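STU0660 (Streptococcus thermophilus, PDB 3ZTH) is a large Csn2 protein involved in CRISPR-mediated bacterial immunity, which probably binds DNA and carries bound magnesium ions. Local coordinates at residues D85-M90 and P161-E166; R220-L225 and F234-S239; L244-D247 and F253-I256. All coordinates share one frame; numbering follows the deposited sequence.

Interaction 1. Residues D85-M90 and P161-E166; sequences DLLEQM and PFFAIE
The ring of Phe163 points from strand 159-165 at Leu87 of helix 83-89 and at Met90, which follows in the chain. Its CB leaves the strand toward the helix. With chi1 at -58°, CG lies opposite its own carbonyl carbon, and the ring extends across the gap. CE1 then meets Leu87 CD1 at 4.2 Å, an oblique approach, and CZ at the tip is 4.4 Å from Leu87 CD1. Across the ring, CE2 is 4.4 Å from Met90 CE, which comes in at the ring edge, near its plane. Met90 is a selenomethionine. Its chain runs straight out to SE and then turns at chi3 (85°), which brings the terminal methyl to the ring. A second, smaller touch lies beside this one: Pro161 CG rests 4.1 Å from Met90 O. No hydrogen bond links the two segments; the contact is mostly apolar packing, with the proline ring against one carbonyl oxygen.

Beyond it, the ring of Phe172 meets that of Phe163 at about 45°. Met90 also packs on Leu183 and Met187 of helix 177-192. Met90 O accepts a hydrogen bond from Tyr142 OH of the second subunit. Residues 161-165 also pair antiparallel with a strand of that subunit. The arrangement is therefore a helix and the chain just after it packed on a strand of an antiparallel sheet that runs on across a subunit interface.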
loop_
_atom_site.group_PDB
_atom_site.type_symbol
_atom_site.label_atom_id
_atom_site.label_comp_id
_atom_site.label_asym_id
_atom_site.label_seq_id
_atom_site.Cartn_x
_atom_site.Cartn_y
_atom_site.Cartn_z
ATOM N N ASP A 85 0.726 -26.275 4.640
ATOM C CA ASP A 85 -0.325 -26.123 3.640
ATOM C C ASP A 85 -1.631 -26.675 4.201
ATOM O O ASP A 85 -2.719 -26.160 3.923
ATOM C CB ASP A 85 0.013 -26.878 2.353
ATOM C CG ASP A 85 1.212 -26.312 1.645
ATOM O OD1 ASP A 85 1.441 -25.090 1.763
ATOM O OD2 ASP A 85 1.914 -27.082 0.956
ATOM N N LEU A 86 -1.508 -27.733 4.993
ATOM C CA LEU A 86 -2.663 -28.357 5.597
ATOM C C LEU A 86 -3.320 -27.398 6.602
ATOM O O LEU A 86 -4.541 -27.199 6.579
ATOM C CB LEU A 86 -2.242 -29.666 6.254
ATOM C CG LEU A 86 -3.390 -30.619 6.591
ATOM C CD1 LEU A 86 -2.888 -32.057 6.525
ATOM C CD2 LEU A 86 -3.965 -30.276 7.965
ATOM N N LEU A 87 -2.519 -26.792 7.475
ATOM C CA LEU A 87 -3.071 -25.844 8.434
ATOM C C LEU A 87 -3.768 -24.705 7.687
ATOM O O LEU A 87 -4.853 -24.265 8.077
ATOM C CB LEU A 87 -1.967 -25.267 9.319
ATOM C CG LEU A 87 -2.393 -24.147 10.281
ATOM C CD1 LEU A 87 -3.478 -24.651 11.224
ATOM C CD2 LEU A 87 -1.188 -23.663 11.063
ATOM N N GLU A 88 -3.145 -24.239 6.605
ATOM C CA GLU A 88 -3.703 -23.150 5.802
ATOM C C GLU A 88 -5.056 -23.486 5.188
ATOM O O GLU A 88 -5.903 -22.605 5.029
ATOM C CB GLU A 88 -2.715 -22.738 4.706
ATOM C CG GLU A 88 -1.825 -21.568 5.112
ATOM C CD GLU A 88 -0.628 -21.363 4.187
ATOM O OE1 GLU A 88 -0.799 -21.447 2.945
ATOM O OE2 GLU A 88 0.484 -21.104 4.711
ATOM N N GLN A 89 -5.267 -24.753 4.848
ATOM C CA GLN A 89 -6.542 -25.158 4.274
ATOM C C GLN A 89 -7.647 -25.178 5.326
ATOM O O GLN A 89 -8.832 -25.209 4.995
ATOM C CB GLN A 89 -6.437 -26.541 3.626
ATOM C CG GLN A 89 -5.727 -26.550 2.290
ATOM C CD GLN A 89 -6.304 -25.547 1.309
ATOM O OE1 GLN A 89 -7.495 -25.571 0.985
ATOM N NE2 GLN A 89 -5.452 -24.658 0.824
HETATM N N MSE A 90 -7.259 -25.151 6.596
HETATM C CA MSE A 90 -8.237 -25.171 7.676
HETATM C C MSE A 90 -8.498 -23.796 8.295
HETATM O O MSE A 90 -9.255 -23.664 9.259
HETATM C CB MSE A 90 -7.808 -26.194 8.727
HETATM C CG MSE A 90 -7.877 -27.609 8.171
HETATM SE SE MSE A 90 -7.317 -29.024 9.350
HETATM C CE MSE A 90 -8.981 -29.298 10.312
ATOM N N PRO A 161 -9.431 -20.909 14.353
ATOM C CA PRO A 161 -9.446 -22.331 14.688
ATOM C C PRO A 161 -8.481 -22.660 15.823
ATOM O O PRO A 161 -7.438 -22.023 15.979
ATOM C CB PRO A 161 -9.054 -22.991 13.374
ATOM C CG PRO A 161 -8.100 -21.998 12.786
ATOM C CD PRO A 161 -8.778 -20.677 13.051
ATOM N N PHE A 162 -8.851 -23.646 16.627
ATOM C CA PHE A 162 -8.027 -24.100 17.738
ATOM C C PHE A 162 -8.132 -25.610 17.814
ATOM O O PHE A 162 -9.121 -26.201 17.384
ATOM C CB PHE A 162 -8.497 -23.502 19.069
ATOM C CG PHE A 162 -8.058 -22.081 19.294
ATOM C CD1 PHE A 162 -8.773 -21.017 18.744
ATOM C CD2 PHE A 162 -6.936 -21.807 20.078
ATOM C CE1 PHE A 162 -8.382 -19.704 18.973
ATOM C CE2 PHE A 162 -6.532 -20.500 20.317
ATOM C CZ PHE A 162 -7.258 -19.441 19.764
ATOM N N PHE A 163 -7.108 -26.241 18.360
ATOM C CA PHE A 163 -7.111 -27.689 18.491
ATOM C C PHE A 163 -6.944 -27.987 19.965
ATOM O O PHE A 163 -6.086 -27.408 20.636
ATOM C CB PHE A 163 -5.967 -28.284 17.670
ATOM C CG PHE A 163 -6.029 -27.917 16.217
ATOM C CD1 PHE A 163 -5.527 -26.698 15.780
ATOM C CD2 PHE A 163 -6.640 -28.763 15.298
ATOM C CE1 PHE A 163 -5.638 -26.325 14.447
ATOM C CE2 PHE A 163 -6.758 -28.402 13.958
ATOM C CZ PHE A 163 -6.256 -27.181 13.532
ATOM N N ALA A 164 -7.782 -28.879 20.473
ATOM C CA ALA A 164 -7.718 -29.213 21.880
ATOM C C ALA A 164 -7.793 -30.701 22.169
ATOM O O ALA A 164 -8.314 -31.487 21.376
ATOM C CB ALA A 164 -8.828 -28.485 22.631
ATOM N N ILE A 165 -7.244 -31.066 23.320
ATOM C CA ILE A 165 -7.252 -32.435 23.796
ATOM C C ILE A 165 -7.910 -32.356 25.166
ATOM O O ILE A 165 -7.293 -31.909 26.139
ATOM C CB ILE A 165 -5.828 -32.999 23.933
ATOM C CG1 ILE A 165 -5.145 -33.011 22.563
ATOM C CG2 ILE A 165 -5.890 -34.408 24.509
ATOM C CD1 ILE A 165 -3.760 -33.603 22.565
ATOM N N GLU A 166 -9.172 -32.770 25.230
ATOM C CA GLU A 166 -9.922 -32.731 26.476
ATOM C C GLU A 166 -9.970 -31.285 26.948
ATOM O O GLU A 166 -9.653 -30.976 28.099
ATOM C CB GLU A 166 -9.260 -33.628 27.535
ATOM C CG GLU A 166 -9.338 -35.127 27.212
ATOM C CD GLU A 166 -8.563 -36.006 28.200
ATOM O OE1 GLU A 166 -7.313 -35.893 28.261
ATOM O OE2 GLU A 166 -9.204 -36.813 28.915
#

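Interaction 2. Residues R220-L225 and F234-S239; sequences RQICHL and FILFPS
Ile222 of helix 212-228 lies over one face of the Phe234 ring. The branch that does this is CG2. It sits 3.6 Å from Phe234 CZ, offset toward the rim. Measured to the ring centroid, it is 24° off the normal, which makes this a CH-pi contact. CB follows the ring as well, at 3.7 Å from Phe234 CE2. The other branch of Ile222 goes elsewhere. With chi1 at 64°, CG1 is flanked by both backbone neighbours of CA, while CG2 is left on the side of the ring. An extended chi2 then carries CD1 on to Leu236, where it meets Leu236 CD1 tip to tip at 3.9 Å. One isoleucine thus covers two strand residues whose side chains are on the same side of the sheet. All three residues are buried, and no hydrogen bond crosses between the segments.

A second shell packs around these groups. Leu185 of helix 177-192 packs on both Ile222 and Leu225. Phe234 also touches Val226 and Ile201, and Leu236 touches Tyr215 and Leu203. Backbone bonds fix the strand itself: Phe234 pairs with Ala19 and Thr21, and Ile235 with Ile201 and Leu203.

Strand 199-204, helix 212-228 and strand 232-237 form a beta-alpha-beta unit, consistent with the P-loop NTPase clan. Within the mixed sheet, strand 232-237 runs parallel to its neighbours 199-204 and 20-24. Helix 212-228 packs on one side of these strands, with helix 177-192 beside it.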
loop_
_atom_site.group_PDB
_atom_site.type_symbol
_atom_site.label_atom_id
_atom_site.label_comp_id
_atom_site.label_asym_id
_atom_site.label_seq_id
_atom_site.Cartn_x
_atom_site.Cartn_y
_atom_site.Cartn_z
ATOM N N ARG A 220 -6.125 -45.762 4.017
ATOM C CA ARG A 220 -7.449 -46.387 4.063
ATOM C C ARG A 220 -8.496 -45.277 4.015
ATOM O O ARG A 220 -9.519 -45.398 3.344
ATOM C CB ARG A 220 -7.631 -47.205 5.336
ATOM C CG ARG A 220 -6.817 -48.474 5.370
ATOM C CD ARG A 220 -6.999 -49.205 6.693
ATOM N NE ARG A 220 -6.060 -50.319 6.821
ATOM C CZ ARG A 220 -6.030 -51.372 6.009
ATOM N NH1 ARG A 220 -6.897 -51.466 5.003
ATOM N NH2 ARG A 220 -5.116 -52.321 6.192
ATOM N N GLN A 221 -8.227 -44.188 4.724
ATOM C CA GLN A 221 -9.139 -43.055 4.738
ATOM C C GLN A 221 -9.339 -42.489 3.342
ATOM O O GLN A 221 -10.477 -42.284 2.925
ATOM C CB GLN A 221 -8.628 -41.970 5.683
ATOM C CG GLN A 221 -8.898 -42.285 7.145
ATOM C CD GLN A 221 -8.190 -41.348 8.107
ATOM O OE1 GLN A 221 -8.100 -40.143 7.875
ATOM N NE2 GLN A 221 -7.693 -41.902 9.207
ATOM N N ILE A 222 -8.260 -42.251 2.595
ATOM C CA ILE A 222 -8.455 -41.708 1.257
ATOM C C ILE A 222 -9.156 -42.704 0.331
ATOM O O ILE A 222 -9.896 -42.295 -0.560
ATOM C CB ILE A 222 -7.129 -41.210 0.605
ATOM C CG1 ILE A 222 -6.157 -42.356 0.378
ATOM C CG2 ILE A 222 -6.488 -40.146 1.481
ATOM C CD1 ILE A 222 -4.872 -41.875 -0.267
ATOM N N CYS A 223 -8.935 -44.000 0.546
ATOM C CA CYS A 223 -9.596 -45.017 -0.263
ATOM C C CYS A 223 -11.094 -44.945 0.013
ATOM O O CYS A 223 -11.922 -45.082 -0.895
ATOM C CB CYS A 223 -9.093 -46.421 0.088
ATOM S SG CYS A 223 -7.504 -46.869 -0.651
ATOM N N HIS A 224 -11.438 -44.739 1.277
ATOM C CA HIS A 224 -12.831 -44.631 1.673
ATOM C C HIS A 224 -13.471 -43.448 0.957
ATOM O O HIS A 224 -14.545 -43.565 0.367
ATOM C CB HIS A 224 -12.929 -44.419 3.185
ATOM C CG HIS A 224 -14.316 -44.124 3.664
ATOM N ND1 HIS A 224 -15.331 -45.055 3.627
ATOM C CD2 HIS A 224 -14.856 -42.999 4.190
ATOM C CE1 HIS A 224 -16.437 -44.518 4.109
ATOM N NE2 HIS A 224 -16.176 -43.271 4.458
ATOM N N LEU A 225 -12.800 -42.305 0.998
ATOM C CA LEU A 225 -13.344 -41.123 0.364
ATOM C C LEU A 225 -13.507 -41.227 -1.151
ATOM O O LEU A 225 -14.515 -40.768 -1.679
ATOM C CB LEU A 225 -12.509 -39.890 0.727
ATOM C CG LEU A 225 -12.378 -39.595 2.224
ATOM C CD1 LEU A 225 -11.589 -38.311 2.428
ATOM C CD2 LEU A 225 -13.751 -39.469 2.854
ATOM N N PHE A 234 -7.050 -38.162 -6.068
ATOM C CA PHE A 234 -5.818 -37.997 -5.307
ATOM C C PHE A 234 -4.584 -38.319 -6.168
ATOM O O PHE A 234 -4.582 -39.288 -6.931
ATOM C CB PHE A 234 -5.831 -38.942 -4.099
ATOM C CG PHE A 234 -6.558 -38.404 -2.899
ATOM C CD1 PHE A 234 -5.944 -37.495 -2.050
ATOM C CD2 PHE A 234 -7.840 -38.850 -2.584
ATOM C CE1 PHE A 234 -6.599 -37.039 -0.895
ATOM C CE2 PHE A 234 -8.501 -38.401 -1.439
ATOM C CZ PHE A 234 -7.881 -37.499 -0.598
ATOM N N ILE A 235 -3.550 -37.490 -6.059
ATOM C CA ILE A 235 -2.287 -37.726 -6.761
ATOM C C ILE A 235 -1.213 -37.682 -5.677
ATOM O O ILE A 235 -0.963 -36.625 -5.095
ATOM C CB ILE A 235 -1.950 -36.644 -7.792
ATOM C CG1 ILE A 235 -2.898 -36.721 -8.982
ATOM C CG2 ILE A 235 -0.529 -36.862 -8.313
ATOM C CD1 ILE A 235 -2.593 -35.678 -10.072
ATOM N N LEU A 236 -0.598 -38.832 -5.407
ATOM C CA LEU A 236 0.439 -38.958 -4.385
ATOM C C LEU A 236 1.830 -39.171 -5.000
ATOM O O LEU A 236 1.952 -39.676 -6.113
ATOM C CB LEU A 236 0.115 -40.145 -3.469
ATOM C CG LEU A 236 -1.343 -40.312 -2.993
ATOM C CD1 LEU A 236 -1.495 -41.637 -2.255
ATOM C CD2 LEU A 236 -1.751 -39.160 -2.093
ATOM N N PHE A 237 2.868 -38.772 -4.269
ATOM C CA PHE A 237 4.261 -38.946 -4.691
ATOM C C PHE A 237 4.938 -39.731 -3.570
ATOM O O PHE A 237 5.631 -39.157 -2.722
ATOM C CB PHE A 237 4.955 -37.591 -4.854
ATOM C CG PHE A 237 4.463 -36.794 -6.022
ATOM C CD1 PHE A 237 3.285 -36.054 -5.930
ATOM C CD2 PHE A 237 5.174 -36.779 -7.215
ATOM C CE1 PHE A 237 2.822 -35.311 -7.006
ATOM C CE2 PHE A 237 4.724 -36.037 -8.300
ATOM C CZ PHE A 237 3.541 -35.299 -8.195
ATOM N N PRO A 238 4.729 -41.056 -3.540
ATOM C CA PRO A 238 5.314 -41.926 -2.511
ATOM C C PRO A 238 6.827 -42.025 -2.556
ATOM O O PRO A 238 7.441 -41.850 -3.608
ATOM C CB PRO A 238 4.666 -43.282 -2.781
ATOM C CG PRO A 238 3.389 -42.937 -3.473
ATOM C CD PRO A 238 3.798 -41.813 -4.394
ATOM N N SER A 239 7.413 -42.312 -1.398
ATOM C CA SER A 239 8.857 -42.489 -1.263
ATOM C C SER A 239 9.196 -43.819 -1.928
ATOM O O SER A 239 8.305 -44.576 -2.309
ATOM C CB SER A 239 9.251 -42.572 0.210
ATOM O OG SER A 239 8.586 -41.581 0.966
#

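Interaction 3. Residues L244-D247 and F253-I256; sequences LKID and FVNI
Lys245, whose neighbours Leu244 and Ile246 pack on Val254, has its O gripped by Gln22 NE2 and, weakly, by Asn250 ND2. The backbone of Ile246 is held too: Ile246 N bonds to Glu294 OE2, and Ile246 O to Arg290 NH1. These bonds tie a loop without regular secondary structure to its surroundings.

Val254 faces the loop with both methyls. CG1 meets Leu244 CD1 at 4.2 Å, the two side chains crossing at a slant. CG2 lies 4.4 Å from Ile246 CG1. In Leu244, CG stands opposite the backbone N (chi1 179°), and chi2 of 63° then turns CD1 to the valine. The contact is small, apolar and buried. The side chain of Leu244 is about 8 Å from that of Asp240, a magnesium ligand.

Gln22 of strand 20-24 serves both segments: the side chains of Leu244 and Val254 both pack on it, and its backbone pairs with Phe253 and Asn255. Strand 254-257 lies between parallel strand 20-24 and antiparallel strand 261-263. The loop packs against this strand, bonded through Ile246 to helix 286-296 and packed through Lys245 on helix 212-228.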
loop_
_atom_site.group_PDB
_atom_site.type_symbol
_atom_site.label_atom_id
_atom_site.label_comp_id
_atom_site.label_asym_id
_atom_site.label_seq_id
_atom_site.Cartn_x
_atom_site.Cartn_y
_atom_site.Cartn_z
ATOM N N LEU A 244 4.230 -46.967 -1.093
ATOM C CA LEU A 244 3.462 -47.249 -2.297
ATOM C C LEU A 244 2.481 -48.396 -2.022
ATOM O O LEU A 244 2.876 -49.445 -1.522
ATOM C CB LEU A 244 4.413 -47.644 -3.425
ATOM C CG LEU A 244 3.805 -47.996 -4.777
ATOM C CD1 LEU A 244 3.090 -46.773 -5.355
ATOM C CD2 LEU A 244 4.913 -48.489 -5.710
ATOM N N LYS A 245 1.205 -48.191 -2.337
ATOM C CA LYS A 245 0.184 -49.221 -2.123
ATOM C C LYS A 245 -0.322 -49.707 -3.474
ATOM O O LYS A 245 -0.808 -48.911 -4.278
ATOM C CB LYS A 245 -1.005 -48.659 -1.325
ATOM C CG LYS A 245 -0.655 -48.084 0.036
ATOM C CD LYS A 245 -0.031 -49.138 0.946
ATOM C CE LYS A 245 0.491 -48.514 2.238
ATOM N NZ LYS A 245 1.163 -49.505 3.139
ATOM N N ILE A 246 -0.217 -51.006 -3.724
ATOM C CA ILE A 246 -0.682 -51.578 -4.983
ATOM C C ILE A 246 -1.807 -52.591 -4.787
ATOM O O ILE A 246 -1.687 -53.503 -3.971
ATOM C CB ILE A 246 0.474 -52.282 -5.742
ATOM C CG1 ILE A 246 1.497 -51.246 -6.212
ATOM C CG2 ILE A 246 -0.067 -53.070 -6.921
ATOM C CD1 ILE A 246 2.666 -51.836 -6.968
ATOM N N ASP A 247 -2.904 -52.411 -5.523
ATOM C CA ASP A 247 -4.035 -53.342 -5.484
ATOM C C ASP A 247 -4.647 -53.390 -6.883
ATOM O O ASP A 247 -4.208 -52.660 -7.774
ATOM C CB ASP A 247 -5.094 -52.934 -4.440
ATOM C CG ASP A 247 -5.733 -51.583 -4.730
ATOM O OD1 ASP A 247 -6.113 -51.326 -5.893
ATOM O OD2 ASP A 247 -5.873 -50.777 -3.780
ATOM N N PHE A 253 -2.859 -46.875 -12.199
ATOM C CA PHE A 253 -2.589 -45.473 -11.951
ATOM C C PHE A 253 -1.288 -45.222 -11.203
ATOM O O PHE A 253 -1.037 -44.117 -10.707
ATOM C CB PHE A 253 -3.793 -44.863 -11.245
ATOM C CG PHE A 253 -5.075 -45.159 -11.952
ATOM C CD1 PHE A 253 -5.252 -44.764 -13.281
ATOM C CD2 PHE A 253 -6.065 -45.925 -11.342
ATOM C CE1 PHE A 253 -6.387 -45.135 -13.994
ATOM C CE2 PHE A 253 -7.211 -46.303 -12.048
ATOM C CZ PHE A 253 -7.373 -45.910 -13.372
ATOM N N VAL A 254 -0.464 -46.260 -11.129
ATOM C CA VAL A 254 0.841 -46.149 -10.507
ATOM C C VAL A 254 1.741 -45.783 -11.671
ATOM O O VAL A 254 1.975 -46.593 -12.560
ATOM C CB VAL A 254 1.305 -47.476 -9.912
ATOM C CG1 VAL A 254 2.754 -47.371 -9.497
ATOM C CG2 VAL A 254 0.442 -47.838 -8.719
ATOM N N ASN A 255 2.216 -44.547 -11.678
ATOM C CA ASN A 255 3.077 -44.072 -12.748
ATOM C C ASN A 255 4.548 -44.086 -12.342
ATOM O O ASN A 255 4.938 -43.464 -11.348
ATOM C CB ASN A 255 2.643 -42.662 -13.157
ATOM C CG ASN A 255 1.285 -42.647 -13.855
ATOM O OD1 ASN A 255 1.186 -42.886 -15.064
ATOM N ND2 ASN A 255 0.233 -42.388 -13.092
ATOM N N ILE A 256 5.357 -44.805 -13.111
ATOM C CA ILE A 256 6.782 -44.904 -12.836
ATOM C C ILE A 256 7.517 -43.873 -13.677
ATOM O O ILE A 256 7.451 -43.914 -14.904
ATOM C CB ILE A 256 7.329 -46.295 -13.212
ATOM C CG1 ILE A 256 6.433 -47.385 -12.626
ATOM C CG2 ILE A 256 8.762 -46.452 -12.705
ATOM C CD1 ILE A 256 6.802 -48.780 -13.084
#

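How the interactions relate
The three contacts follow one another along the chain. Interactions 2 and 3 are close, with centres 10 Å apart, and they touch where Pro238 CB meets Leu244 N at 4.1 Å. Both reach the same mixed sheet, in which strand 20-24 lies between strands 232-237 and 254-257. Interaction 1 lies farther out. Its centre is 21 Å from that of interaction 2 and 30 Å from that of interaction 3, on the opposite side of the chain's centre from the latter. Helix 177-192 packs against both interaction 1 and interaction 2. The set thus runs from a subunit interface, through the sheet core, to the neighbourhood of the magnesium site.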